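Long-range contacts in diaminopimelate decarboxylase (Methanocaldococcus jannaschii, PDB 1TWI), which catalyses the pyridoxal-phosphate-dependent decarboxylation of meso-diaminopimelate to L-lysine, the final step of lysine biosynthesis by the diaminopimelate pathway: residues Asp244-Gly249 with Ile288-Arg293; Ala67-Ala72 with Gly86-Ser91; Pro254-Lys259 with Glu334-Ile339. One frame throughout, in Å; residues are numbered along the deposited sequence.

Interaction 1: residues Asp244-Gly249 with Ile288-Arg293; sequences DVNLGG and ILEPGR. With PLP (pyridoxal-5'-phosphate), chain E.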
loop_
_atom_site.group_PDB
_atom_site.type_symbol
_atom_site.label_atom_id
_atom_site.label_comp_id
_atom_site.label_asym_id
_atom_site.label_seq_id
_atom_site.Cartn_x
_atom_site.Cartn_y
_atom_site.Cartn_z
ATOM N N ASP A 244 -15.856 30.914 8.053
ATOM C CA ASP A 244 -15.775 29.490 8.379
ATOM C C ASP A 244 -14.501 29.140 9.117
ATOM O O ASP A 244 -13.429 29.581 8.714
ATOM C CB ASP A 244 -15.643 28.583 7.119
ATOM C CG ASP A 244 -16.866 28.575 6.200
ATOM O OD1 ASP A 244 -17.960 28.974 6.639
ATOM O OD2 ASP A 244 -16.722 28.117 5.016
ATOM N N VAL A 245 -14.614 28.331 10.160
ATOM C CA VAL A 245 -13.443 27.773 10.838
ATOM C C VAL A 245 -13.623 26.254 10.682
ATOM O O VAL A 245 -14.633 25.672 11.074
ATOM C CB VAL A 245 -13.368 28.177 12.324
ATOM C CG1 VAL A 245 -12.317 27.300 13.035
ATOM C CG2 VAL A 245 -12.922 29.656 12.407
ATOM N N ASN A 246 -12.641 25.611 10.061
ATOM C CA ASN A 246 -12.718 24.161 9.807
ATOM C C ASN A 246 -11.581 23.578 10.616
ATOM O O ASN A 246 -10.409 23.919 10.377
ATOM C CB ASN A 246 -12.549 23.938 8.284
ATOM C CG ASN A 246 -12.518 22.460 7.877
ATOM O OD1 ASN A 246 -12.248 21.562 8.696
ATOM N ND2 ASN A 246 -12.760 22.208 6.572
ATOM N N LEU A 247 -11.912 22.741 11.610
ATOM C CA LEU A 247 -10.860 22.209 12.458
ATOM C C LEU A 247 -10.344 20.832 12.081
ATOM O O LEU A 247 -9.606 20.197 12.845
ATOM C CB LEU A 247 -11.305 22.267 13.946
ATOM C CG LEU A 247 -11.586 23.729 14.419
ATOM C CD1 LEU A 247 -12.321 23.718 15.810
ATOM C CD2 LEU A 247 -10.271 24.529 14.549
ATOM N N GLY A 248 -10.677 20.367 10.866
ATOM C CA GLY A 248 -10.073 19.101 10.424
ATOM C C GLY A 248 -10.646 17.856 11.083
ATOM O O GLY A 248 -11.736 17.881 11.686
ATOM N N GLY A 249 -9.930 16.748 10.973
ATOM C CA GLY A 249 -10.423 15.528 11.580
ATOM C C GLY A 249 -9.408 15.023 12.604
ATOM O O GLY A 249 -8.743 15.822 13.322
ATOM N N ILE A 288 -16.731 23.672 10.839
ATOM C CA ILE A 288 -16.669 22.468 9.997
ATOM C C ILE A 288 -15.661 21.505 10.602
ATOM O O ILE A 288 -14.592 21.957 11.082
ATOM C CB ILE A 288 -16.131 22.810 8.570
ATOM C CG1 ILE A 288 -17.050 23.854 7.918
ATOM C CG2 ILE A 288 -16.046 21.553 7.707
ATOM C CD1 ILE A 288 -16.461 24.526 6.602
ATOM N N LEU A 289 -15.981 20.205 10.609
ATOM C CA LEU A 289 -15.025 19.191 11.067
ATOM C C LEU A 289 -14.882 18.226 9.891
ATOM O O LEU A 289 -15.787 18.127 9.060
ATOM C CB LEU A 289 -15.533 18.401 12.304
ATOM C CG LEU A 289 -15.829 19.248 13.556
ATOM C CD1 LEU A 289 -16.115 18.314 14.791
ATOM C CD2 LEU A 289 -14.628 20.126 13.839
ATOM N N GLU A 290 -13.767 17.501 9.849
ATOM C CA GLU A 290 -13.491 16.578 8.734
ATOM C C GLU A 290 -13.212 15.192 9.220
ATOM O O GLU A 290 -12.208 14.611 8.872
ATOM C CB GLU A 290 -12.283 17.071 7.914
ATOM C CG GLU A 290 -12.466 18.501 7.271
ATOM C CD GLU A 290 -11.155 19.033 6.608
ATOM O OE1 GLU A 290 -10.032 18.625 7.004
ATOM O OE2 GLU A 290 -11.266 19.888 5.719
ATOM N N PRO A 291 -14.117 14.614 10.039
ATOM C CA PRO A 291 -13.815 13.268 10.502
ATOM C C PRO A 291 -13.785 12.258 9.343
ATOM O O PRO A 291 -14.589 12.372 8.388
ATOM C CB PRO A 291 -14.950 12.966 11.496
ATOM C CG PRO A 291 -16.148 13.703 10.890
ATOM C CD PRO A 291 -15.504 15.027 10.377
ATOM N N GLY A 292 -12.861 11.293 9.439
ATOM C CA GLY A 292 -12.757 10.219 8.456
ATOM C C GLY A 292 -12.959 8.904 9.235
ATOM O O GLY A 292 -14.047 8.319 9.278
ATOM N N ARG A 293 -11.877 8.469 9.868
ATOM C CA ARG A 293 -11.846 7.251 10.671
ATOM C C ARG A 293 -13.005 7.210 11.649
ATOM O O ARG A 293 -13.692 6.206 11.738
ATOM C CB ARG A 293 -10.528 7.192 11.447
ATOM C CG ARG A 293 -10.123 5.807 11.968
ATOM C CD ARG A 293 -8.948 5.981 13.001
ATOM N NE ARG A 293 -7.816 6.713 12.407
ATOM C CZ ARG A 293 -6.847 6.141 11.688
ATOM N NH1 ARG A 293 -6.818 4.813 11.466
ATOM N NH2 ARG A 293 -5.935 6.918 11.139
HETATM N N1 PLP E . -8.718 16.316 7.086
HETATM C C2 PLP E . -7.468 16.238 6.498
HETATM C C2A PLP E . -6.901 17.551 5.906
HETATM C C3 PLP E . -6.847 14.992 6.463
HETATM O O3 PLP E . -5.623 14.952 5.878
HETATM C C4 PLP E . -7.385 13.858 7.013
HETATM C C4A PLP E . -6.595 12.509 6.920
HETATM O O4A PLP E . -5.684 12.483 6.155
HETATM C C5 PLP E . -8.660 13.929 7.619
HETATM C C6 PLP E . -9.276 15.170 7.643
HETATM C C5A PLP E . -9.414 12.786 8.284
HETATM O O4P PLP E . -8.660 12.194 9.373
HETATM P P PLP E . -9.289 11.074 10.302
HETATM O O1P PLP E . -8.194 10.749 11.234
HETATM O O2P PLP E . -9.612 9.928 9.386
HETATM O O3P PLP E . -10.459 11.636 10.974
#

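Interaction 2: residues Ala67-Ala72 with Gly86-Ser91; sequences AYKANA and GADVVS. With PLP (pyridoxal-5'-phosphate), chain E.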
loop_
_atom_site.group_PDB
_atom_site.type_symbol
_atom_site.label_atom_id
_atom_site.label_comp_id
_atom_site.label_asym_id
_atom_site.label_seq_id
_atom_site.Cartn_x
_atom_site.Cartn_y
_atom_site.Cartn_z
ATOM N N ALA A 67 -14.163 12.831 5.529
ATOM C CA ALA A 67 -12.927 12.731 4.777
ATOM C C ALA A 67 -12.943 11.485 3.865
ATOM O O ALA A 67 -12.760 10.328 4.348
ATOM C CB ALA A 67 -11.756 12.651 5.718
ATOM N N TYR A 68 -13.174 11.726 2.575
ATOM C CA TYR A 68 -13.255 10.660 1.583
ATOM C C TYR A 68 -12.063 9.757 1.554
ATOM O O TYR A 68 -12.197 8.579 1.232
ATOM C CB TYR A 68 -13.453 11.235 0.162
ATOM C CG TYR A 68 -14.914 11.438 -0.183
ATOM C CD1 TYR A 68 -15.840 11.758 0.825
ATOM C CD2 TYR A 68 -15.371 11.294 -1.512
ATOM C CE1 TYR A 68 -17.221 11.941 0.506
ATOM C CE2 TYR A 68 -16.740 11.474 -1.850
ATOM C CZ TYR A 68 -17.644 11.801 -0.854
ATOM O OH TYR A 68 -18.952 12.066 -1.174
ATOM N N LYS A 69 -10.904 10.261 1.950
ATOM C CA LYS A 69 -9.705 9.412 1.845
ATOM C C LYS A 69 -9.851 8.168 2.705
ATOM O O LYS A 69 -9.172 7.175 2.462
ATOM C CB LYS A 69 -8.430 10.168 2.215
ATOM C CG LYS A 69 -8.256 10.533 3.696
ATOM C CD LYS A 69 -7.696 11.987 3.820
ATOM C CE LYS A 69 -8.914 12.963 3.877
ATOM N NZ LYS A 69 -8.651 14.389 3.829
ATOM N N ALA A 70 -10.736 8.225 3.709
ATOM C CA ALA A 70 -10.952 7.057 4.591
ATOM C C ALA A 70 -11.702 5.885 3.943
ATOM O O ALA A 70 -11.460 4.714 4.276
ATOM C CB ALA A 70 -11.674 7.490 5.877
ATOM N N ASN A 71 -12.552 6.190 2.972
ATOM C CA ASN A 71 -13.357 5.155 2.289
ATOM C C ASN A 71 -14.270 5.934 1.336
ATOM O O ASN A 71 -15.189 6.644 1.795
ATOM C CB ASN A 71 -14.245 4.411 3.297
ATOM C CG ASN A 71 -14.846 3.114 2.697
ATOM O OD1 ASN A 71 -15.198 3.084 1.518
ATOM N ND2 ASN A 71 -14.975 2.074 3.502
ATOM N N ALA A 72 -14.012 5.841 0.036
ATOM C CA ALA A 72 -14.829 6.539 -0.962
ATOM C C ALA A 72 -15.642 5.572 -1.830
ATOM O O ALA A 72 -15.972 5.898 -2.977
ATOM C CB ALA A 72 -13.946 7.459 -1.872
ATOM N N GLY A 86 -21.450 16.343 4.587
ATOM C CA GLY A 86 -20.659 17.008 3.540
ATOM C C GLY A 86 -19.469 16.126 3.163
ATOM O O GLY A 86 -19.437 14.943 3.526
ATOM N N ALA A 87 -18.476 16.700 2.468
ATOM C CA ALA A 87 -17.301 15.938 2.038
ATOM C C ALA A 87 -16.023 16.739 2.054
ATOM O O ALA A 87 -16.000 17.873 1.597
ATOM C CB ALA A 87 -17.506 15.417 0.603
ATOM N N ASP A 88 -14.977 16.132 2.591
ATOM C CA ASP A 88 -13.609 16.691 2.559
ATOM C C ASP A 88 -12.935 15.841 1.420
ATOM O O ASP A 88 -12.685 14.672 1.617
ATOM C CB ASP A 88 -12.913 16.451 3.909
ATOM C CG ASP A 88 -11.406 16.302 3.758
ATOM O OD1 ASP A 88 -10.813 16.845 2.748
ATOM O OD2 ASP A 88 -10.793 15.610 4.598
ATOM N N VAL A 89 -12.668 16.421 0.246
ATOM C CA VAL A 89 -12.056 15.669 -0.851
ATOM C C VAL A 89 -10.626 16.146 -1.037
ATOM O O VAL A 89 -10.332 17.322 -0.796
ATOM C CB VAL A 89 -12.874 15.853 -2.175
ATOM C CG1 VAL A 89 -14.345 15.294 -1.939
ATOM C CG2 VAL A 89 -12.900 17.393 -2.582
ATOM N N VAL A 90 -9.722 15.259 -1.458
ATOM C CA VAL A 90 -8.307 15.658 -1.588
ATOM C C VAL A 90 -7.757 15.458 -2.994
ATOM O O VAL A 90 -6.560 15.591 -3.242
ATOM C CB VAL A 90 -7.418 14.892 -0.562
ATOM C CG1 VAL A 90 -7.771 15.288 0.836
ATOM C CG2 VAL A 90 -7.563 13.418 -0.714
ATOM N N SER A 91 -8.661 15.161 -3.928
ATOM C CA SER A 91 -8.266 14.949 -5.328
ATOM C C SER A 91 -9.468 15.124 -6.278
ATOM O O SER A 91 -10.640 15.052 -5.855
ATOM C CB SER A 91 -7.773 13.507 -5.482
ATOM O OG SER A 91 -8.923 12.655 -5.505
HETATM N N1 PLP E . -8.718 16.316 7.086
HETATM C C2 PLP E . -7.468 16.238 6.498
HETATM C C2A PLP E . -6.901 17.551 5.906
HETATM C C3 PLP E . -6.847 14.992 6.463
HETATM O O3 PLP E . -5.623 14.952 5.878
HETATM C C4 PLP E . -7.385 13.858 7.013
HETATM C C4A PLP E . -6.595 12.509 6.920
HETATM O O4A PLP E . -5.684 12.483 6.155
HETATM C C5 PLP E . -8.660 13.929 7.619
HETATM C C6 PLP E . -9.276 15.170 7.643
HETATM C C5A PLP E . -9.414 12.786 8.284
HETATM O O4P PLP E . -8.660 12.194 9.373
HETATM P P PLP E . -9.289 11.074 10.302
HETATM O O1P PLP E . -8.194 10.749 11.234
HETATM O O2P PLP E . -9.612 9.928 9.386
HETATM O O3P PLP E . -10.459 11.636 10.974
#

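Interaction 3: residues Pro254-Lys259 with Glu334-Ile339; sequences PYYKDK and EAYHHI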
loop_
_atom_site.group_PDB
_atom_site.type_symbol
_atom_site.label_atom_id
_atom_site.label_comp_id
_atom_site.label_asym_id
_atom_site.label_seq_id
_atom_site.Cartn_x
_atom_site.Cartn_y
_atom_site.Cartn_z
ATOM N N PRO A 254 -11.815 3.395 18.945
ATOM C CA PRO A 254 -11.302 2.338 19.837
ATOM C C PRO A 254 -10.787 1.014 19.219
ATOM O O PRO A 254 -11.498 0.011 19.223
ATOM C CB PRO A 254 -12.482 2.145 20.831
ATOM C CG PRO A 254 -13.736 2.396 19.951
ATOM C CD PRO A 254 -13.295 3.465 18.934
ATOM N N TYR A 255 -9.557 1.014 18.688
ATOM C CA TYR A 255 -9.029 -0.207 18.142
ATOM C C TYR A 255 -8.835 -1.197 19.305
ATOM O O TYR A 255 -9.126 -2.369 19.146
ATOM C CB TYR A 255 -7.687 0.027 17.453
ATOM C CG TYR A 255 -7.857 0.694 16.110
ATOM C CD1 TYR A 255 -8.428 0.011 15.013
ATOM C CD2 TYR A 255 -7.485 2.027 15.954
ATOM C CE1 TYR A 255 -8.613 0.668 13.763
ATOM C CE2 TYR A 255 -7.684 2.703 14.715
ATOM C CZ TYR A 255 -8.238 2.011 13.634
ATOM O OH TYR A 255 -8.369 2.677 12.423
ATOM N N TYR A 256 -8.283 -0.712 20.423
ATOM C CA TYR A 256 -8.112 -1.487 21.653
ATOM C C TYR A 256 -9.477 -1.381 22.344
ATOM O O TYR A 256 -10.062 -0.315 22.360
ATOM C CB TYR A 256 -7.017 -0.865 22.536
ATOM C CG TYR A 256 -5.650 -1.352 22.121
ATOM C CD1 TYR A 256 -5.231 -2.636 22.435
ATOM C CD2 TYR A 256 -4.796 -0.533 21.373
ATOM C CE1 TYR A 256 -3.989 -3.083 22.015
ATOM C CE2 TYR A 256 -3.548 -0.977 20.949
ATOM C CZ TYR A 256 -3.159 -2.232 21.273
ATOM O OH TYR A 256 -1.917 -2.644 20.885
ATOM N N LYS A 257 -9.985 -2.483 22.881
ATOM C CA LYS A 257 -11.302 -2.508 23.496
ATOM C C LYS A 257 -11.373 -2.452 25.042
ATOM O O LYS A 257 -12.476 -2.429 25.619
ATOM C CB LYS A 257 -12.012 -3.764 23.035
ATOM C CG LYS A 257 -11.888 -4.027 21.505
ATOM C CD LYS A 257 -12.696 -2.949 20.777
ATOM C CE LYS A 257 -12.682 -3.156 19.253
ATOM N NZ LYS A 257 -13.182 -1.884 18.665
ATOM N N ASP A 258 -10.218 -2.393 25.689
ATOM C CA ASP A 258 -10.122 -2.385 27.166
ATOM C C ASP A 258 -10.174 -0.998 27.842
ATOM O O ASP A 258 -10.432 -0.893 29.053
ATOM C CB ASP A 258 -8.839 -3.111 27.559
ATOM C CG ASP A 258 -7.583 -2.346 27.116
ATOM O OD1 ASP A 258 -7.530 -1.831 25.962
ATOM O OD2 ASP A 258 -6.637 -2.251 27.932
ATOM N N LYS A 259 -9.970 0.073 27.090
ATOM C CA LYS A 259 -10.005 1.403 27.710
ATOM C C LYS A 259 -10.927 2.423 27.027
ATOM O O LYS A 259 -11.001 2.491 25.791
ATOM C CB LYS A 259 -8.580 1.996 27.771
ATOM C CG LYS A 259 -7.674 1.430 28.890
ATOM C CD LYS A 259 -6.400 2.309 29.039
ATOM C CE LYS A 259 -5.124 1.482 29.330
ATOM N NZ LYS A 259 -3.848 2.202 28.928
ATOM N N GLU A 334 2.113 -1.654 11.772
ATOM C CA GLU A 334 2.128 -2.622 12.862
ATOM C C GLU A 334 0.970 -2.267 13.780
ATOM O O GLU A 334 1.015 -2.445 14.990
ATOM C CB GLU A 334 3.450 -2.605 13.633
ATOM C CG GLU A 334 4.101 -3.984 13.566
ATOM C CD GLU A 334 5.467 -4.041 14.229
ATOM O OE1 GLU A 334 5.517 -4.263 15.472
ATOM O OE2 GLU A 334 6.486 -3.845 13.500
ATOM N N ALA A 335 -0.095 -1.778 13.168
ATOM C CA ALA A 335 -1.260 -1.347 13.906
ATOM C C ALA A 335 -2.135 -2.493 14.444
ATOM O O ALA A 335 -2.348 -3.546 13.773
ATOM C CB ALA A 335 -2.079 -0.414 13.009
ATOM N N TYR A 336 -2.667 -2.267 15.642
ATOM C CA TYR A 336 -3.533 -3.239 16.279
ATOM C C TYR A 336 -5.025 -3.211 15.854
ATOM O O TYR A 336 -5.677 -2.154 15.865
ATOM C CB TYR A 336 -3.448 -3.072 17.827
ATOM C CG TYR A 336 -4.206 -4.142 18.598
ATOM C CD1 TYR A 336 -5.586 -4.048 18.809
ATOM C CD2 TYR A 336 -3.543 -5.287 19.068
ATOM C CE1 TYR A 336 -6.295 -5.103 19.472
ATOM C CE2 TYR A 336 -4.222 -6.314 19.716
ATOM C CZ TYR A 336 -5.590 -6.221 19.911
ATOM O OH TYR A 336 -6.242 -7.272 20.538
ATOM N N HIS A 337 -5.547 -4.394 15.483
ATOM C CA HIS A 337 -6.966 -4.592 15.204
ATOM C C HIS A 337 -7.391 -5.822 16.024
ATOM O O HIS A 337 -6.650 -6.771 16.104
ATOM C CB HIS A 337 -7.286 -4.901 13.736
ATOM C CG HIS A 337 -7.070 -3.737 12.819
ATOM N ND1 HIS A 337 -8.107 -2.972 12.316
ATOM C CD2 HIS A 337 -5.927 -3.204 12.328
ATOM C CE1 HIS A 337 -7.603 -2.015 11.550
ATOM N NE2 HIS A 337 -6.282 -2.133 11.544
ATOM N N HIS A 338 -8.556 -5.756 16.651
ATOM C CA HIS A 338 -9.127 -6.866 17.412
ATOM C C HIS A 338 -9.536 -7.966 16.383
ATOM O O HIS A 338 -10.032 -7.676 15.308
ATOM C CB HIS A 338 -10.360 -6.351 18.156
ATOM C CG HIS A 338 -10.938 -7.356 19.087
ATOM N ND1 HIS A 338 -12.283 -7.682 19.092
ATOM C CD2 HIS A 338 -10.352 -8.142 20.024
ATOM C CE1 HIS A 338 -12.504 -8.623 20.002
ATOM N NE2 HIS A 338 -11.347 -8.925 20.574
ATOM N N ILE A 339 -9.303 -9.220 16.719
ATOM C CA ILE A 339 -9.600 -10.321 15.821
ATOM C C ILE A 339 -10.273 -11.435 16.625
ATOM O O ILE A 339 -9.831 -11.728 17.728
ATOM C CB ILE A 339 -8.278 -10.892 15.210
ATOM C CG1 ILE A 339 -7.594 -9.808 14.349
ATOM C CG2 ILE A 339 -8.542 -12.161 14.331
ATOM C CD1 ILE A 339 -6.130 -10.152 13.973
HETATM O O HOH W 1 -9.764 -3.222 16.704
#

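Interaction 1: residues Asp244-Gly249 with Ile288-Arg293
E290 and N246 meet near the C-terminal ends of two neighbouring parallel strands, 244-246 and 286-289, of the TIM-barrel domain. N246 ND2 donates to E290 OE2 at 2.9 Å. The donor comes from above the carboxylate plane, and the bond is bent (137° at the hydrogen). The two side chains cross at about a right angle, with the amide and carboxylate planes 88° apart. The other carboxylate oxygen, E290 OE1, lies 2.7 Å from N1 of the cofactor PLP. A carboxylate facing the pyridine nitrogen is also found in related ornithine decarboxylases. The negative charge of E290 would probably favour a positive ring nitrogen and strengthen the cofactor as an electron sink. E290 CG lies anti to its own carbonyl carbon (chi1 -60°), and from there the extended chain runs to the cofactor.

The next shell fixes this pair. N246 OD1 accepts from G248 N at 2.9 Å in an Asx turn, so both ends of the amide are engaged and its rotation is set. N111 also bonds E290 OE2, and H208 bonds E290 OE1. N246 packs its CB against I288 CB.

Backbone bonds hold the strands in step. V245 O accepts from I288 N, and I288 O accepts from L247 N at 2.8 Å. Further along, E290 N bonds G248 O at 2.8 Å, with the donor above that carbonyl plane. On the side toward helix 264-276, L247 CB touches L289 CD2 at 4.0 Å. I288 CD1 reaches the carboxylate of D244, whose OD2 is salt-bridged to R129.

The second segment runs on to the phosphate, at the start of helix 293-296. There G292 N donates to PLP O3P at 2.9 Å, and R293 N to PLP O2P at 2.7 Å.

Interaction 2: residues Ala67-Ala72 with Gly86-Ser91
K69 reaches across to D88 between the cofactor PLP and strand 86-89. From CB, its CG takes the position between the backbone N and the carbonyl carbon (chi1 70°). That places CG 4.1 Å from PLP C4A, the carbon of the cofactor aldehyde. CD comes closer still, 3.1 Å from PLP O4A. Bends at chi2 and chi3 (90°) turn the tip from the aldehyde toward the carboxylate. CE passes D88 OD2 at 3.3 Å, and it also touches PLP C4. NZ ends in a salt bridge to D88 OD2, 2.6 Å long. It meets this oxygen on the syn side, 24° out of the carboxylate plane. On another side NZ presses on the methyl V90 CG1 at 3.2 Å, a tight approach.

D88 is held in its turn. N111 donates to its OD1, while OD2 also touches A67 CB at 3.3 Å and lies near PLP N1. A67 and D88 form a parallel bridge and point to the same side of the sheet, the cofactor side. Just past it, Y68 N donates to D88 O at 3.1 Å.

The Y68 ring packs on the other side of the strand. Its CE1 meets A87 CB at 3.5 Å, and V89 CG1 covers one face near the rim. Helix 92-100 lines the same ring through E94 and A98. Beside the K69-D88 pair, N396 of the second subunit packs on K69 and V90, so the dimer interface borders this site.

K69 carries the cofactor as a Schiff base in the resting enzyme, but here it is not attached. A lysine at the end of a barrel strand, just beneath the pyridoxal, is the attachment site of the fold-type III PLP decarboxylases.

Interaction 3: residues Pro254-Lys259 with Glu334-Ile339
Y256 lays its ring over the ring of Y336 in an offset stack. The ring centroids are 4.2 Å apart and the planes differ by 16°. Y256 CE1 sits above the centre of the Y336 ring, 3.5 Å from its plane. The phenol end slides past the rim, so that Y256 OH comes within 3.4 Å of Y336 CB. Y336 CG is anti to its backbone N (chi1 -174°), which turns the ring toward the other segment. The carbonyl oxygen of Y255 lies at the edge of the Y336 ring, in its plane.

Next to this stack, Y255 points the edge of its ring at the face of H337. This T-shaped pair has centroids 5.1 Å apart and planes at 69°. Y255 CB and its ring also rest against Y336 O.

The contact joins two domains. Residues 254-259 belong to a loop after strand 244-246 of the TIM barrel. Residues 334-339 lead from helix 329-333 into strand 339-341 of the mixed beta sheet. Y255 borders the substrate site: its OH bonds R293 and its ring makes a cation-pi contact with R329, both lining the pocket of the bound lysine. H337 packs near R329 as well, and its ND1 bonds F382 O.

No direct hydrogen bond spans the segments. A water bridges them instead, giving a hydrogen to Y255 O at 2.7 Å and accepting from H338 N at 2.8 Å.

Near this water, K257 crosses H338 at about a right angle, with K257 CE 4.1 Å from H338 CB. K257 CG lies over the rim of one face of the imidazole, whose ND1 is buried with no partner in the model. K257 NZ turns back to P254 O at 2.6 Å and forms a salt bridge with D383.

In the fold
From the N terminus, interaction 2 comes first: it closes a short loop from strand 62-67 through helix 74-82 to strand 86-89. Interaction 1 opens much later, at strand 244-246, and closes at 286-289 after helix 264-276, a beta-alpha-beta unit. Interaction 3 starts within that loop, at 254-259, and closes outside it at 334-339, so interactions 1 and 3 cross. Interactions 1 and 2 belong to one parallel barrel sheet and share the cofactor; P291 O and A67 N probably bond between them. Interaction 3 ties the barrel to the beta domain. It meets interaction 1 through Y255 and R293, but does not touch interaction 2.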